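Local coordinates for haloacid dehalogenase-like hydrolase (Salmonella enterica subsp. enterica serovar Typhi, PDB 4EZE), which probably hydrolyses O-phosphoserine to serine and phosphate with magnesium as cofactor, the last step of L-serine biosynthesis, at residues A[34-38]-A[67-71]; A[84-88]-A[297-302]; A[181-187]-A[305-310]; A[196-200]-A[217-221]. All coordinates share one frame; numbering follows the deposited sequence.

Contact 1 (A[34-38]-A[67-71]); sequences IDTFQ and TAYLK
Helix 34-45 packs on a four-stranded antiparallel sheet here, with I34, F37 and Q38 from the first turn of the helix set against A68 and L70 of the inner strand 67-75. The short helix and strand axes run roughly alike, 22° apart and 9.4 Å at closest approach. L70 carries most of the strand's side of the contact: with CG anti to the backbone N (chi1 -176°), its two methyl branches part company. CD2 meets the edge of the F37 ring near its plane, 3.9 Å from F37 CD2, while CD1 reaches I34 CG2 at 4.1 Å and lies 3.6 Å from Q38 OE1. The I34 side chain passes alongside that of L70, running the other way, and I34 CD1 ends 3.8 Å from A68 CB. Q38 is stretched out beyond CG and lies transverse to L70. Y69 points to the other face of the sheet, where its hydroxyl is hydrogen-bonded to the C-terminal carboxylate of L317 and its ring meets F311 edge-to-face. Apart from the Q38 amide oxygen lying against a methyl, the contact is apolar, so burial of methyls and a ring edge probably contributes most of its stability.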
# COMPACT_ATOMS: atom_id res chain seq x y z
N ILE A 34 -17.06 20.91 -3.68
CA ILE A 34 -17.85 19.71 -3.98
C ILE A 34 -19.08 19.92 -4.88
O ILE A 34 -19.41 19.07 -5.71
CB ILE A 34 -18.21 18.94 -2.70
CG1 ILE A 34 -16.92 18.42 -2.05
CG2 ILE A 34 -19.13 17.77 -3.01
CD1 ILE A 34 -17.15 17.67 -0.75
N ASP A 35 -19.74 21.07 -4.76
CA ASP A 35 -20.85 21.35 -5.65
C ASP A 35 -20.39 21.57 -7.09
O ASP A 35 -20.98 21.03 -8.03
CB ASP A 35 -21.63 22.56 -5.14
CG ASP A 35 -22.31 22.27 -3.83
OD1 ASP A 35 -22.34 23.19 -2.98
OD2 ASP A 35 -22.81 21.13 -3.63
N THR A 36 -19.32 22.35 -7.25
CA THR A 36 -18.71 22.50 -8.57
C THR A 36 -18.34 21.15 -9.15
O THR A 36 -18.49 20.90 -10.34
CB THR A 36 -17.44 23.37 -8.51
OG1 THR A 36 -17.72 24.57 -7.79
CG2 THR A 36 -16.96 23.73 -9.92
N PHE A 37 -17.84 20.27 -8.29
CA PHE A 37 -17.32 18.99 -8.76
C PHE A 37 -18.47 18.07 -9.14
O PHE A 37 -18.40 17.30 -10.11
CB PHE A 37 -16.45 18.35 -7.68
CG PHE A 37 -16.01 16.94 -8.01
CD1 PHE A 37 -14.95 16.71 -8.86
CD2 PHE A 37 -16.65 15.86 -7.44
CE1 PHE A 37 -14.55 15.42 -9.15
CE2 PHE A 37 -16.26 14.55 -7.73
CZ PHE A 37 -15.20 14.34 -8.59
N GLN A 38 -19.53 18.12 -8.37
CA GLN A 38 -20.68 17.33 -8.70
C GLN A 38 -21.24 17.77 -10.04
O GLN A 38 -21.46 16.96 -10.94
CB GLN A 38 -21.75 17.49 -7.63
CG GLN A 38 -22.97 16.64 -7.92
CD GLN A 38 -24.00 16.80 -6.85
OE1 GLN A 38 -23.67 16.98 -5.67
NE2 GLN A 38 -25.27 16.77 -7.24
N THR A 67 -12.76 14.40 6.38
CA THR A 67 -12.79 14.38 4.93
C THR A 67 -14.21 14.52 4.45
O THR A 67 -15.04 13.65 4.70
CB THR A 67 -12.24 13.03 4.40
OG1 THR A 67 -10.89 12.87 4.83
CG2 THR A 67 -12.28 12.99 2.89
N ALA A 68 -14.49 15.61 3.75
CA ALA A 68 -15.77 15.75 3.08
C ALA A 68 -15.67 15.05 1.73
O ALA A 68 -14.71 15.25 1.01
CB ALA A 68 -16.10 17.22 2.90
N TYR A 69 -16.65 14.21 1.41
CA TYR A 69 -16.65 13.51 0.12
C TYR A 69 -18.00 13.53 -0.59
O TYR A 69 -19.02 13.92 -0.02
CB TYR A 69 -16.25 12.06 0.31
CG TYR A 69 -17.17 11.34 1.25
CD1 TYR A 69 -17.10 11.58 2.61
CD2 TYR A 69 -18.12 10.44 0.77
CE1 TYR A 69 -17.94 10.93 3.49
CE2 TYR A 69 -18.98 9.79 1.64
CZ TYR A 69 -18.89 10.05 3.00
OH TYR A 69 -19.73 9.43 3.90
N LEU A 70 -18.00 13.09 -1.84
CA LEU A 70 -19.21 12.98 -2.64
C LEU A 70 -19.53 11.51 -2.83
O LEU A 70 -18.68 10.73 -3.25
CB LEU A 70 -19.02 13.64 -4.01
CG LEU A 70 -20.28 13.66 -4.88
CD1 LEU A 70 -21.34 14.61 -4.34
CD2 LEU A 70 -19.90 14.04 -6.30
N LYS A 71 -20.75 11.11 -2.50
CA LYS A 71 -21.11 9.70 -2.64
C LYS A 71 -22.11 9.54 -3.79
O LYS A 71 -23.07 10.28 -3.90
CB LYS A 71 -21.68 9.16 -1.32
CG LYS A 71 -22.13 7.70 -1.40
CD LYS A 71 -22.67 7.24 -0.06
CE LYS A 71 -23.38 5.89 -0.13
NZ LYS A 71 -24.10 5.67 1.16

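Contact 2 (A[84-88]-A[297-302]); sequences YRYLR and IHHQIN
The Y84 ring carries the H298 imidazole on one face and R88 CB, from its own helix and toward the rim, on the other. Y84 and H298 form an offset stack, planes 12° apart and centroids 4.2 Å, with Y84 CE2 over the centre of the imidazole. The R88 guanidinium has the Q300 amide stacked on one face, again 12° from parallel, with OE1 3.3 Å from R88 CZ. Its edge is taken by Y84 OH, H298 O and two waters. NE gives a nearly straight bond of 2.9 Å to Y84 OH, lying in the guanidinium plane, and NH2 makes a short but weakly angled bond of 2.7 Å to H298 O. A chain bent at chi2 (57°) and chi3 folds R88 back to reach that hydroxyl. Water 3 links NH2 to Q300 N, and water 2 links NH1 to Q300 O. The Q300 amide is fixed in turn from both ends: its NE2 donates to I297 O at 3.1 Å, and N302 ND2 donates to its OE1 at 2.8 Å, in the carbonyl plane. These bonds restrain rotation of the Q300 amide and of the R88 guanidinium. Helix 81-93 thereby meets strand 299-301, the outermost of the parallel sheet and paired with strand 283-287, while F98 of strand 97-100 touches both Y84 and R88.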
# COMPACT_ATOMS: atom_id res chain seq x y z
N TYR A 84 -14.85 2.13 -15.90
CA TYR A 84 -13.73 2.28 -14.98
C TYR A 84 -12.62 3.05 -15.66
O TYR A 84 -12.22 4.13 -15.20
CB TYR A 84 -13.17 0.94 -14.47
CG TYR A 84 -11.82 1.16 -13.80
CD1 TYR A 84 -11.74 1.82 -12.59
CD2 TYR A 84 -10.63 0.77 -14.41
CE1 TYR A 84 -10.52 2.07 -11.98
CE2 TYR A 84 -9.41 1.01 -13.81
CZ TYR A 84 -9.36 1.66 -12.59
OH TYR A 84 -8.15 1.93 -11.97
N ARG A 85 -12.12 2.50 -16.76
CA ARG A 85 -11.06 3.15 -17.52
C ARG A 85 -11.32 4.66 -17.63
O ARG A 85 -10.44 5.48 -17.33
CB ARG A 85 -10.91 2.51 -18.92
CG ARG A 85 -9.57 2.79 -19.60
CD ARG A 85 -9.71 2.98 -21.11
NE ARG A 85 -10.81 3.88 -21.46
CZ ARG A 85 -10.72 5.21 -21.53
NH1 ARG A 85 -9.57 5.82 -21.26
NH2 ARG A 85 -11.78 5.94 -21.85
N TYR A 86 -12.54 5.03 -18.02
CA TYR A 86 -12.86 6.44 -18.21
C TYR A 86 -12.86 7.21 -16.88
O TYR A 86 -12.37 8.34 -16.80
CB TYR A 86 -14.18 6.60 -18.98
CG TYR A 86 -14.59 8.05 -19.26
CD1 TYR A 86 -13.91 8.82 -20.20
CD2 TYR A 86 -15.68 8.64 -18.61
CE1 TYR A 86 -14.27 10.13 -20.46
CE2 TYR A 86 -16.05 9.96 -18.87
CZ TYR A 86 -15.34 10.69 -19.81
OH TYR A 86 -15.67 12.00 -20.10
N LEU A 87 -13.42 6.62 -15.83
CA LEU A 87 -13.43 7.30 -14.54
C LEU A 87 -11.97 7.59 -14.08
O LEU A 87 -11.60 8.73 -13.73
CB LEU A 87 -14.20 6.46 -13.52
CG LEU A 87 -14.62 7.18 -12.23
CD1 LEU A 87 -15.29 8.51 -12.52
CD2 LEU A 87 -15.53 6.31 -11.39
N ARG A 88 -11.15 6.56 -14.14
CA ARG A 88 -9.74 6.62 -13.79
C ARG A 88 -9.00 7.68 -14.58
O ARG A 88 -8.32 8.51 -14.01
CB ARG A 88 -9.08 5.26 -14.02
CG ARG A 88 -7.57 5.26 -13.66
CD ARG A 88 -7.34 5.71 -12.21
NE ARG A 88 -7.85 4.71 -11.25
CZ ARG A 88 -8.19 4.96 -9.97
NH1 ARG A 88 -8.13 6.19 -9.45
NH2 ARG A 88 -8.62 3.94 -9.21
N ILE A 297 -4.06 -2.72 -10.94
CA ILE A 297 -4.82 -2.56 -9.70
C ILE A 297 -5.67 -1.31 -9.69
O ILE A 297 -5.16 -0.19 -9.77
CB ILE A 297 -3.92 -2.56 -8.46
CG1 ILE A 297 -2.96 -3.76 -8.51
CG2 ILE A 297 -4.78 -2.52 -7.21
CD1 ILE A 297 -3.59 -5.11 -8.22
N HIS A 298 -6.98 -1.51 -9.53
CA HIS A 298 -7.98 -0.50 -9.80
C HIS A 298 -8.48 0.28 -8.59
O HIS A 298 -9.12 1.33 -8.73
CB HIS A 298 -9.14 -1.15 -10.55
CG HIS A 298 -8.72 -1.73 -11.86
ND1 HIS A 298 -9.61 -2.31 -12.74
CD2 HIS A 298 -7.50 -1.80 -12.46
CE1 HIS A 298 -8.96 -2.72 -13.81
NE2 HIS A 298 -7.68 -2.43 -13.66
N HIS A 299 -8.18 -0.22 -7.40
CA HIS A 299 -8.31 0.62 -6.19
C HIS A 299 -6.99 1.37 -6.03
O HIS A 299 -5.93 0.76 -6.00
CB HIS A 299 -8.53 -0.26 -4.97
CG HIS A 299 -9.86 -0.94 -4.93
ND1 HIS A 299 -11.06 -0.25 -5.04
CD2 HIS A 299 -10.20 -2.24 -4.72
CE1 HIS A 299 -12.07 -1.10 -4.92
NE2 HIS A 299 -11.57 -2.31 -4.73
N GLN A 300 -7.04 2.70 -5.92
CA GLN A 300 -5.81 3.47 -5.84
C GLN A 300 -5.95 4.67 -4.93
O GLN A 300 -7.02 5.30 -4.82
CB GLN A 300 -5.40 4.00 -7.23
CG GLN A 300 -5.23 2.93 -8.32
CD GLN A 300 -5.01 3.55 -9.69
OE1 GLN A 300 -4.86 4.76 -9.81
NE2 GLN A 300 -5.03 2.71 -10.74
N ILE A 301 -4.84 5.01 -4.30
CA ILE A 301 -4.76 6.32 -3.72
C ILE A 301 -3.65 7.09 -4.42
O ILE A 301 -2.48 6.70 -4.38
CB ILE A 301 -4.51 6.25 -2.21
CG1 ILE A 301 -5.65 5.51 -1.54
CG2 ILE A 301 -4.44 7.66 -1.64
CD1 ILE A 301 -5.34 5.08 -0.11
N ASN A 302 -4.03 8.20 -5.04
CA ASN A 302 -3.08 8.96 -5.83
C ASN A 302 -2.84 10.36 -5.33
O ASN A 302 -1.76 10.88 -5.54
CB ASN A 302 -3.53 9.02 -7.30
CG ASN A 302 -3.55 7.66 -7.93
OD1 ASN A 302 -2.64 6.88 -7.70
ND2 ASN A 302 -4.60 7.33 -8.72
O HOH W 1 -6.77 8.97 -9.02
O HOH W 2 -8.25 7.02 -6.54
O HOH W 3 -9.67 3.72 -6.56

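Contact 3 (A[181-187]-A[305-310]); sequences SPGLLTI and GFELLL
S181 sets CB against the edge of the F306 ring, 3.8 Å from CE2, while its hydroxyl is hydrogen-bonded to T118 O. Next, the carbonyl of P182 accepts the nearly straight bond from F306 N (2.9 Å), which ties the turn 181-184 to the start of the 3-10 segment 306-309. G183 is third in that type II turn; a CB there would collide with F306 N, which is 3.9 Å from G183 CA, and, at a phi of 99°, with the carbonyl O before it. G183 is also the N-cap of helix 184-193. This junction lies beside the central parallel sheet of the HAD fold: F306 stacks on W287 and meets F113 edge-to-face, and F113 immediately precedes the predicted nucleophile D114. The L184 side chain runs parallel to that of F306, with CG only 3.4 Å from F306 CD2. One turn on, I187 carries the packing onto the 3-10 turn 306-309. Because CG1 is anti to the backbone N (chi1 -155°), its CD1 runs out to E307 O (3.5 Å) and to L310 CB (4.2 Å), while CG2 sits 3.5 Å from F306 O. Those two carbonyls already accept L310 N and L309 N.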
# COMPACT_ATOMS: atom_id res chain seq x y z
N SER A 181 4.09 7.22 6.11
CA SER A 181 3.33 7.79 5.00
C SER A 181 2.09 8.43 5.59
O SER A 181 1.54 7.91 6.56
CB SER A 181 2.91 6.71 3.99
OG SER A 181 3.97 6.38 3.11
N PRO A 182 1.66 9.55 4.99
CA PRO A 182 0.54 10.37 5.46
C PRO A 182 -0.76 9.57 5.68
O PRO A 182 -1.13 8.75 4.85
CB PRO A 182 0.33 11.40 4.33
CG PRO A 182 1.27 11.03 3.22
CD PRO A 182 2.30 10.10 3.77
N GLY A 183 -1.41 9.82 6.82
CA GLY A 183 -2.77 9.34 7.08
C GLY A 183 -2.80 8.08 7.94
O GLY A 183 -3.87 7.65 8.41
N LEU A 184 -1.63 7.48 8.13
CA LEU A 184 -1.54 6.20 8.84
C LEU A 184 -1.76 6.38 10.34
O LEU A 184 -2.42 5.56 10.97
CB LEU A 184 -0.21 5.51 8.53
CG LEU A 184 -0.20 4.91 7.13
CD1 LEU A 184 1.20 4.59 6.63
CD2 LEU A 184 -1.04 3.65 7.13
N LEU A 185 -1.25 7.48 10.90
CA LEU A 185 -1.50 7.77 12.31
C LEU A 185 -2.99 7.90 12.50
O LEU A 185 -3.56 7.29 13.40
CB LEU A 185 -0.82 9.06 12.76
CG LEU A 185 0.70 9.03 12.79
CD1 LEU A 185 1.22 10.42 13.14
CD2 LEU A 185 1.26 7.97 13.73
N THR A 186 -3.64 8.66 11.64
CA THR A 186 -5.09 8.76 11.77
C THR A 186 -5.79 7.41 11.57
O THR A 186 -6.69 7.06 12.34
CB THR A 186 -5.71 9.76 10.78
OG1 THR A 186 -5.23 11.07 11.07
CG2 THR A 186 -7.25 9.72 10.92
N ILE A 187 -5.40 6.64 10.56
CA ILE A 187 -6.25 5.51 10.17
C ILE A 187 -5.99 4.21 10.95
O ILE A 187 -6.88 3.36 11.08
CB ILE A 187 -6.25 5.27 8.63
CG1 ILE A 187 -7.53 4.57 8.21
CG2 ILE A 187 -5.01 4.48 8.20
CD1 ILE A 187 -8.78 5.38 8.54
N GLY A 305 -4.01 10.69 1.52
CA GLY A 305 -3.22 9.77 2.33
C GLY A 305 -4.03 8.55 2.68
O GLY A 305 -5.12 8.34 2.15
N PHE A 306 -3.49 7.73 3.57
CA PHE A 306 -4.12 6.48 3.95
C PHE A 306 -5.39 6.70 4.81
O PHE A 306 -6.10 5.74 5.14
CB PHE A 306 -3.12 5.62 4.72
CG PHE A 306 -2.19 4.85 3.85
CD1 PHE A 306 -2.63 3.77 3.12
CD2 PHE A 306 -0.86 5.19 3.78
CE1 PHE A 306 -1.76 3.05 2.31
CE2 PHE A 306 0.03 4.47 3.00
CZ PHE A 306 -0.42 3.38 2.26
N GLU A 307 -5.69 7.94 5.18
CA GLU A 307 -6.97 8.18 5.85
C GLU A 307 -8.07 7.59 4.97
O GLU A 307 -9.07 7.06 5.49
CB GLU A 307 -7.20 9.66 6.15
CG GLU A 307 -7.47 10.54 4.93
CD GLU A 307 -6.20 10.92 4.20
OE1 GLU A 307 -5.13 10.39 4.58
OE2 GLU A 307 -6.26 11.76 3.25
N LEU A 308 -7.87 7.62 3.65
CA LEU A 308 -8.90 7.14 2.70
C LEU A 308 -9.25 5.65 2.81
O LEU A 308 -10.29 5.23 2.33
CB LEU A 308 -8.52 7.45 1.24
CG LEU A 308 -8.31 8.88 0.73
CD1 LEU A 308 -8.43 8.91 -0.79
CD2 LEU A 308 -9.32 9.84 1.33
N LEU A 309 -8.40 4.84 3.45
CA LEU A 309 -8.80 3.44 3.66
C LEU A 309 -10.14 3.36 4.42
O LEU A 309 -10.84 2.34 4.39
CB LEU A 309 -7.73 2.68 4.41
CG LEU A 309 -6.39 2.51 3.71
CD1 LEU A 309 -5.45 1.82 4.67
CD2 LEU A 309 -6.58 1.64 2.48
N LEU A 310 -10.52 4.42 5.11
CA LEU A 310 -11.85 4.38 5.72
C LEU A 310 -12.93 3.86 4.76
O LEU A 310 -13.75 3.03 5.15
CB LEU A 310 -12.26 5.76 6.21
CG LEU A 310 -13.49 5.65 7.12
CD1 LEU A 310 -13.10 4.91 8.39
CD2 LEU A 310 -14.03 7.02 7.45

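Contact 4 (A[196-200]-A[217-221]); sequences FKTAI and QLDYA
D219 OD2 takes the backbone N-H of T198 on its anti lone pair, 2.6 Å away, and T198 answers by accepting D219 N at its OG1 (3.0 Å). The T198 hydroxyl reaches that N-H because it stands between the backbone N and carbonyl carbon, chi1 60°. T198 O then receives Y220 N at 3.0 Å in its carbonyl plane, plus a weak bond from D219 N. Further along, I200 N bonds to Y220 O (3.1 Å), approaching from well above the carbonyl plane. A short parallel ladder begins here, A199 beside Y220 and I200 beside A221, supplemented by a CA-H...O contact from A199 CA to Y220 O. Outward from the polar centre, K197 passes its CD across the D219 carboxylate, but NZ stays 5.5 Å from OD2, too far for a salt bridge. A199 CB and Y220 CB meet at 4.0 Å on one face of the sheet; on the opposite face I200 CG1 lies 3.5 Å from CD1 of L218, which precedes the strand. Strands 197-202 and 220-224 are joined by helix 206-216 in a beta-alpha-beta crossover. Helix 244-258 packs on the A199 and Y220 face, while M115 and F119 of helix 115-119 touch I200.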
# COMPACT_ATOMS: atom_id res chain seq x y z
N PHE A 196 -9.79 -5.27 12.40
CA PHE A 196 -8.83 -5.80 11.43
C PHE A 196 -7.51 -6.03 12.12
O PHE A 196 -7.14 -5.30 13.03
CB PHE A 196 -8.58 -4.81 10.29
CG PHE A 196 -9.63 -4.85 9.22
CD1 PHE A 196 -10.79 -4.09 9.34
CD2 PHE A 196 -9.43 -5.59 8.08
CE1 PHE A 196 -11.76 -4.09 8.35
CE2 PHE A 196 -10.40 -5.61 7.08
CZ PHE A 196 -11.56 -4.87 7.21
N LYS A 197 -6.77 -7.03 11.65
CA LYS A 197 -5.36 -7.15 12.00
C LYS A 197 -4.49 -6.40 10.98
O LYS A 197 -4.77 -6.42 9.77
CB LYS A 197 -4.96 -8.62 12.03
CG LYS A 197 -5.77 -9.46 13.03
CD LYS A 197 -5.70 -8.88 14.44
CE LYS A 197 -6.17 -9.89 15.47
NZ LYS A 197 -5.37 -11.14 15.34
N THR A 198 -3.42 -5.75 11.46
CA THR A 198 -2.45 -5.08 10.59
C THR A 198 -1.18 -5.91 10.42
O THR A 198 -0.71 -6.55 11.35
CB THR A 198 -2.02 -3.73 11.17
OG1 THR A 198 -1.41 -3.94 12.46
CG2 THR A 198 -3.20 -2.80 11.33
N ALA A 199 -0.61 -5.86 9.22
CA ALA A 199 0.63 -6.55 8.92
C ALA A 199 1.52 -5.68 8.03
O ALA A 199 1.03 -4.94 7.18
CB ALA A 199 0.34 -7.86 8.21
N ILE A 200 2.83 -5.77 8.25
CA ILE A 200 3.78 -5.37 7.23
C ILE A 200 4.31 -6.61 6.56
O ILE A 200 4.71 -7.55 7.23
CB ILE A 200 4.95 -4.56 7.79
CG1 ILE A 200 4.48 -3.13 8.05
CG2 ILE A 200 6.12 -4.53 6.81
CD1 ILE A 200 5.61 -2.21 8.39
N GLN A 217 2.76 -0.68 16.96
CA GLN A 217 1.80 -1.63 17.51
C GLN A 217 1.17 -2.51 16.44
O GLN A 217 0.08 -3.02 16.66
CB GLN A 217 0.66 -0.87 18.22
CG GLN A 217 1.08 -0.02 19.41
CD GLN A 217 1.76 -0.85 20.48
OE1 GLN A 217 1.22 -1.02 21.57
NE2 GLN A 217 2.93 -1.38 20.16
N LEU A 218 1.82 -2.69 15.30
CA LEU A 218 1.26 -3.54 14.25
C LEU A 218 1.16 -4.96 14.78
O LEU A 218 1.94 -5.35 15.64
CB LEU A 218 2.10 -3.48 12.97
CG LEU A 218 2.36 -2.06 12.47
CD1 LEU A 218 3.09 -2.06 11.13
CD2 LEU A 218 1.03 -1.34 12.37
N ASP A 219 0.19 -5.73 14.29
CA ASP A 219 -0.01 -7.08 14.81
C ASP A 219 1.05 -8.01 14.28
O ASP A 219 1.60 -8.82 15.03
CB ASP A 219 -1.40 -7.61 14.44
CG ASP A 219 -2.51 -6.67 14.87
OD1 ASP A 219 -2.63 -6.37 16.07
OD2 ASP A 219 -3.25 -6.22 13.99
N TYR A 220 1.36 -7.89 12.99
CA TYR A 220 2.36 -8.75 12.35
C TYR A 220 3.35 -7.98 11.50
O TYR A 220 3.11 -6.82 11.13
CB TYR A 220 1.67 -9.81 11.48
CG TYR A 220 0.68 -10.64 12.27
CD1 TYR A 220 1.09 -11.78 12.93
CD2 TYR A 220 -0.65 -10.25 12.38
CE1 TYR A 220 0.21 -12.52 13.68
CE2 TYR A 220 -1.55 -10.99 13.12
CZ TYR A 220 -1.11 -12.13 13.77
OH TYR A 220 -1.97 -12.88 14.52
N ALA A 221 4.45 -8.64 11.17
CA ALA A 221 5.53 -8.02 10.44
C ALA A 221 6.43 -9.14 9.93
O ALA A 221 6.81 -10.01 10.68
CB ALA A 221 6.29 -7.06 11.34

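Contacts 2 and 4 sit at opposite edges of the central parallel sheet, contact 2 on strand 299-301 and contact 4 on strand 220-224, with centres 26 Å apart. Contact 3 packs beside that sheet, its centre 18 Å from that of contact 2 and 15 Å from that of contact 4, and touches contact 2 where I301 CD1 meets L308 CB at 4.2 Å. Contact 1 belongs to the antiparallel sheet; it reaches contact 3 through T67 OG1 and E307 CG, 4.1 Å apart. The side chain of I200 comes within about 6 Å of that of D114, the predicted nucleophile and a sodium ligand, and F306 within about 8 Å. Contact 1 is remote from this site.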